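Local coordinates for protein N-alpha-acetyltransferase 35, NatC auxiliary subunit (Saccharomyces cerevisiae, PDB 6YGA) that serves as the auxiliary subunit of the NatC N-terminal acetyltransferase, which acetylates the N-terminal Met of L-A virus Gag protein, at residues B[677-688]-B[715-726]. Sequence-based numbering, arbitrary orientation.
Sequences KLKHTSKALSVN and TTEGWNYFPIQT. With EDO (1,2-ethanediol), chain C.
I724 overlaps three side chains of helix 677-688 with its two branches. Its CD1 lies 3.6 Å from CD2 of L685 and also meets CB of A684, while CG2, on the other branch, packs against CB and CG of N688. With CG anti to the backbone N (chi1 175°), N688 runs antiparallel alongside I724 and brings its amide to the strand, where ND2 donates to Q725 O at 2.9 Å from above the carbonyl plane. About two turns before N688 on the helix, T681 faces the loop around G718 and W719. Its OG1 accepts the backbone N of W719 at 2.8 Å, on a bent path (139° at the hydrogen), and lies close against G718 CA, an approach that suits a glycine, which has no CB to intrude. A water gathers T681 OG1, T715 OG1 and F722 O, to which it donates, and so ties both ends of the loop to one hydroxyl of the helix. The type I turn from T715 to G718 presents E717 O to the first turn of the segment: H680 ND1 donates to it at 3.1 Å, the oxygen lying near the imidazole plane, and the aliphatic part of K677 runs beside it, with CG 3.2 Å from E717 O. L678, with CG turned beside its own carbonyl carbon (chi1 -163°), brings CD1 against both W719 CB and the F722 ring. The contact thus fastens helix 668-701 to the connection of a beta hairpin, strands 708-713 and 724-729, whose backbone pairing includes I724 with V713. Helix 619-653 receives L678 and S682, whereas F722 and Q725 turn to helix 511-564, Q725 NE2 bonding to E555, and P723 meets F455 of helix 433-456.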
loop_
_atom_site.group_PDB
_atom_site.type_symbol
_atom_site.label_atom_id
_atom_site.label_comp_id
_atom_site.label_asym_id
_atom_site.label_seq_id
_atom_site.Cartn_x
_atom_site.Cartn_y
_atom_site.Cartn_z
ATOM N N LYS B 677 -0.346 -14.145 -20.787
ATOM C CA LYS B 677 -1.242 -13.017 -20.555
ATOM C C LYS B 677 -0.948 -11.874 -21.516
ATOM O O LYS B 677 -1.866 -11.183 -21.971
ATOM C CB LYS B 677 -1.127 -12.539 -19.108
ATOM C CG LYS B 677 -1.638 -13.537 -18.088
ATOM C CD LYS B 677 -1.548 -12.992 -16.674
ATOM C CE LYS B 677 -2.324 -13.873 -15.706
ATOM N NZ LYS B 677 -2.181 -13.420 -14.298
ATOM N N LEU B 678 0.327 -11.660 -21.841
ATOM C CA LEU B 678 0.664 -10.610 -22.793
ATOM C C LEU B 678 0.125 -10.942 -24.180
ATOM O O LEU B 678 -0.345 -10.055 -24.901
ATOM C CB LEU B 678 2.176 -10.400 -22.827
ATOM C CG LEU B 678 2.677 -9.095 -23.443
ATOM C CD1 LEU B 678 2.087 -7.890 -22.724
ATOM C CD2 LEU B 678 4.190 -9.067 -23.386
ATOM N N LYS B 679 0.174 -12.220 -24.564
ATOM C CA LYS B 679 -0.368 -12.624 -25.856
ATOM C C LYS B 679 -1.875 -12.417 -25.909
ATOM O O LYS B 679 -2.414 -12.000 -26.941
ATOM C CB LYS B 679 -0.021 -14.085 -26.139
ATOM C CG LYS B 679 -0.419 -14.544 -27.528
ATOM C CD LYS B 679 -0.480 -16.058 -27.625
ATOM C CE LYS B 679 0.844 -16.696 -27.252
ATOM N NZ LYS B 679 0.822 -18.164 -27.482
ATOM N N HIS B 680 -2.570 -12.700 -24.803
ATOM C CA HIS B 680 -4.013 -12.481 -24.748
ATOM C C HIS B 680 -4.355 -11.014 -24.979
ATOM O O HIS B 680 -5.263 -10.696 -25.755
ATOM C CB HIS B 680 -4.567 -12.955 -23.402
ATOM C CG HIS B 680 -4.591 -14.446 -23.243
ATOM N ND1 HIS B 680 -4.674 -15.061 -22.012
ATOM C CD2 HIS B 680 -4.552 -15.442 -24.159
ATOM C CE1 HIS B 680 -4.680 -16.373 -22.177
ATOM N NE2 HIS B 680 -4.607 -16.631 -23.471
ATOM N N THR B 681 -3.631 -10.106 -24.320
ATOM C CA THR B 681 -3.880 -8.678 -24.496
ATOM C C THR B 681 -3.625 -8.243 -25.936
ATOM O O THR B 681 -4.399 -7.461 -26.501
ATOM C CB THR B 681 -3.008 -7.875 -23.527
ATOM O OG1 THR B 681 -3.510 -8.029 -22.193
ATOM C CG2 THR B 681 -2.995 -6.398 -23.897
ATOM N N SER B 682 -2.548 -8.748 -26.546
ATOM C CA SER B 682 -2.243 -8.408 -27.933
ATOM C C SER B 682 -3.395 -8.781 -28.858
ATOM O O SER B 682 -3.841 -7.962 -29.669
ATOM C CB SER B 682 -0.953 -9.105 -28.369
ATOM O OG SER B 682 0.124 -8.769 -27.510
ATOM N N LYS B 683 -3.894 -10.014 -28.745
ATOM C CA LYS B 683 -5.031 -10.430 -29.560
ATOM C C LYS B 683 -6.253 -9.556 -29.298
ATOM O O LYS B 683 -6.983 -9.201 -30.232
ATOM C CB LYS B 683 -5.363 -11.899 -29.294
ATOM C CG LYS B 683 -4.262 -12.875 -29.668
ATOM C CD LYS B 683 -4.650 -14.298 -29.293
ATOM C CE LYS B 683 -3.599 -15.299 -29.738
ATOM N NZ LYS B 683 -3.950 -16.678 -29.299
ATOM N N ALA B 684 -6.492 -9.196 -28.033
ATOM C CA ALA B 684 -7.661 -8.389 -27.703
ATOM C C ALA B 684 -7.573 -6.994 -28.307
ATOM O O ALA B 684 -8.602 -6.409 -28.667
ATOM C CB ALA B 684 -7.830 -8.301 -26.187
ATOM N N LEU B 685 -6.362 -6.447 -28.422
ATOM C CA LEU B 685 -6.193 -5.136 -29.039
ATOM C C LEU B 685 -6.624 -5.155 -30.500
ATOM O O LEU B 685 -7.280 -4.221 -30.974
ATOM C CB LEU B 685 -4.736 -4.686 -28.915
ATOM C CG LEU B 685 -4.232 -4.266 -27.533
ATOM C CD1 LEU B 685 -2.717 -4.334 -27.491
ATOM C CD2 LEU B 685 -4.708 -2.862 -27.196
ATOM N N SER B 686 -6.266 -6.216 -31.227
ATOM C CA SER B 686 -6.658 -6.330 -32.629
ATOM C C SER B 686 -8.167 -6.501 -32.766
ATOM O O SER B 686 -8.807 -5.823 -33.579
ATOM C CB SER B 686 -5.915 -7.498 -33.284
ATOM O OG SER B 686 -6.223 -7.602 -34.662
ATOM N N VAL B 687 -8.753 -7.405 -31.977
ATOM C CA VAL B 687 -10.199 -7.616 -32.026
ATOM C C VAL B 687 -10.939 -6.322 -31.713
ATOM O O VAL B 687 -11.940 -5.987 -32.360
ATOM C CB VAL B 687 -10.601 -8.748 -31.061
ATOM C CG1 VAL B 687 -12.118 -8.840 -30.925
ATOM C CG2 VAL B 687 -10.020 -10.072 -31.534
ATOM N N ASN B 688 -10.451 -5.564 -30.731
ATOM C CA ASN B 688 -11.138 -4.337 -30.343
ATOM C C ASN B 688 -11.039 -3.276 -31.431
ATOM O O ASN B 688 -11.979 -2.498 -31.630
ATOM C CB ASN B 688 -10.570 -3.814 -29.024
ATOM C CG ASN B 688 -11.153 -2.477 -28.631
ATOM O OD1 ASN B 688 -12.314 -2.386 -28.224
ATOM N ND2 ASN B 688 -10.345 -1.428 -28.741
ATOM N N THR B 715 -8.012 -6.480 -19.341
ATOM C CA THR B 715 -8.286 -7.824 -19.832
ATOM C C THR B 715 -8.090 -8.822 -18.698
ATOM O O THR B 715 -7.039 -8.837 -18.053
ATOM C CB THR B 715 -7.367 -8.167 -21.007
ATOM O OG1 THR B 715 -7.505 -7.175 -22.031
ATOM C CG2 THR B 715 -7.714 -9.529 -21.588
ATOM N N THR B 716 -9.101 -9.663 -18.467
ATOM C CA THR B 716 -9.118 -10.499 -17.267
ATOM C C THR B 716 -7.932 -11.461 -17.228
ATOM O O THR B 716 -7.302 -11.637 -16.179
ATOM C CB THR B 716 -10.445 -11.261 -17.179
ATOM O OG1 THR B 716 -10.370 -12.249 -16.144
ATOM C CG2 THR B 716 -10.788 -11.932 -18.506
ATOM N N GLU B 717 -7.607 -12.088 -18.359
ATOM C CA GLU B 717 -6.461 -12.981 -18.453
ATOM C C GLU B 717 -5.308 -12.360 -19.230
ATOM O O GLU B 717 -4.402 -13.078 -19.664
ATOM C CB GLU B 717 -6.870 -14.312 -19.085
ATOM C CG GLU B 717 -7.743 -15.168 -18.185
ATOM C CD GLU B 717 -7.124 -15.385 -16.814
ATOM O OE1 GLU B 717 -5.900 -15.632 -16.742
ATOM O OE2 GLU B 717 -7.857 -15.301 -15.807
ATOM N N GLY B 718 -5.324 -11.042 -19.411
ATOM C CA GLY B 718 -4.267 -10.345 -20.109
ATOM C C GLY B 718 -3.291 -9.676 -19.159
ATOM O O GLY B 718 -3.315 -9.873 -17.943
ATOM N N TRP B 719 -2.407 -8.870 -19.741
ATOM C CA TRP B 719 -1.446 -8.079 -18.983
ATOM C C TRP B 719 -1.886 -6.622 -19.050
ATOM O O TRP B 719 -1.884 -6.014 -20.126
ATOM C CB TRP B 719 -0.028 -8.257 -19.518
ATOM C CG TRP B 719 0.985 -7.607 -18.631
ATOM C CD1 TRP B 719 1.796 -6.558 -18.940
ATOM C CD2 TRP B 719 1.267 -7.945 -17.266
ATOM N NE1 TRP B 719 2.579 -6.231 -17.859
ATOM C CE2 TRP B 719 2.271 -7.068 -16.819
ATOM C CE3 TRP B 719 0.772 -8.911 -16.384
ATOM C CZ2 TRP B 719 2.793 -7.126 -15.528
ATOM C CZ3 TRP B 719 1.287 -8.966 -15.105
ATOM C CH2 TRP B 719 2.288 -8.079 -14.687
ATOM N N ASN B 720 -2.243 -6.064 -17.895
ATOM C CA ASN B 720 -2.937 -4.789 -17.820
ATOM C C ASN B 720 -1.999 -3.586 -17.799
ATOM O O ASN B 720 -2.434 -2.482 -17.452
ATOM C CB ASN B 720 -3.852 -4.774 -16.599
ATOM C CG ASN B 720 -4.940 -5.822 -16.692
ATOM O OD1 ASN B 720 -5.336 -6.223 -17.790
ATOM N ND2 ASN B 720 -5.432 -6.272 -15.545
ATOM N N TYR B 721 -0.729 -3.764 -18.164
ATOM C CA TYR B 721 0.073 -2.598 -18.513
ATOM C C TYR B 721 -0.416 -1.958 -19.805
ATOM O O TYR B 721 -0.097 -0.793 -20.069
ATOM C CB TYR B 721 1.551 -2.967 -18.653
ATOM C CG TYR B 721 2.310 -3.123 -17.352
ATOM C CD1 TYR B 721 1.646 -3.266 -16.139
ATOM C CD2 TYR B 721 3.698 -3.117 -17.339
ATOM C CE1 TYR B 721 2.349 -3.412 -14.954
ATOM C CE2 TYR B 721 4.406 -3.257 -16.161
ATOM C CZ TYR B 721 3.729 -3.403 -14.973
ATOM O OH TYR B 721 4.436 -3.544 -13.803
ATOM N N PHE B 722 -1.178 -2.695 -20.611
ATOM C CA PHE B 722 -1.709 -2.209 -21.883
ATOM C C PHE B 722 -3.212 -2.463 -21.892
ATOM O O PHE B 722 -3.682 -3.453 -22.468
ATOM C CB PHE B 722 -1.027 -2.898 -23.067
ATOM C CG PHE B 722 0.476 -2.854 -23.015
ATOM C CD1 PHE B 722 1.190 -3.878 -22.412
ATOM C CD2 PHE B 722 1.177 -1.796 -23.575
ATOM C CE1 PHE B 722 2.574 -3.847 -22.362
ATOM C CE2 PHE B 722 2.563 -1.760 -23.531
ATOM C CZ PHE B 722 3.262 -2.787 -22.922
ATOM N N PRO B 723 -3.995 -1.597 -21.252
ATOM C CA PRO B 723 -5.447 -1.797 -21.237
ATOM C C PRO B 723 -6.051 -1.603 -22.618
ATOM O O PRO B 723 -5.444 -1.025 -23.522
ATOM C CB PRO B 723 -5.947 -0.728 -20.258
ATOM C CG PRO B 723 -4.903 0.328 -20.299
ATOM C CD PRO B 723 -3.598 -0.389 -20.508
ATOM N N ILE B 724 -7.273 -2.099 -22.772
ATOM C CA ILE B 724 -7.995 -2.019 -24.036
ATOM C C ILE B 724 -8.839 -0.751 -24.031
ATOM O O ILE B 724 -9.692 -0.566 -23.155
ATOM C CB ILE B 724 -8.870 -3.262 -24.253
ATOM C CG1 ILE B 724 -8.058 -4.542 -24.035
ATOM C CG2 ILE B 724 -9.484 -3.247 -25.643
ATOM C CD1 ILE B 724 -6.942 -4.740 -25.027
ATOM N N GLN B 725 -8.606 0.124 -25.006
ATOM C CA GLN B 725 -9.371 1.364 -25.137
ATOM C C GLN B 725 -10.723 1.021 -25.750
ATOM O O GLN B 725 -10.835 0.818 -26.962
ATOM C CB GLN B 725 -8.606 2.380 -25.978
ATOM C CG GLN B 725 -7.239 2.741 -25.404
ATOM C CD GLN B 725 -6.467 3.721 -26.270
ATOM O OE1 GLN B 725 -6.920 4.837 -26.525
ATOM N NE2 GLN B 725 -5.291 3.305 -26.725
ATOM N N THR B 726 -11.757 0.970 -24.910
ATOM C CA THR B 726 -13.049 0.399 -25.262
ATOM C C THR B 726 -14.117 1.479 -25.379
ATOM O O THR B 726 -14.208 2.374 -24.533
ATOM C CB THR B 726 -13.475 -0.637 -24.214
ATOM O OG1 THR B 726 -12.393 -1.548 -23.983
ATOM C CG2 THR B 726 -14.702 -1.415 -24.678
HETATM C C1 EDO C . -0.687 -18.089 -31.084
HETATM O O1 EDO C . 0.499 -18.604 -30.467
HETATM C C2 EDO C . -1.845 -19.050 -30.845
HETATM O O2 EDO C . -2.151 -19.109 -29.446
HETATM O O HOH W 1 -5.190 -5.821 -21.615
#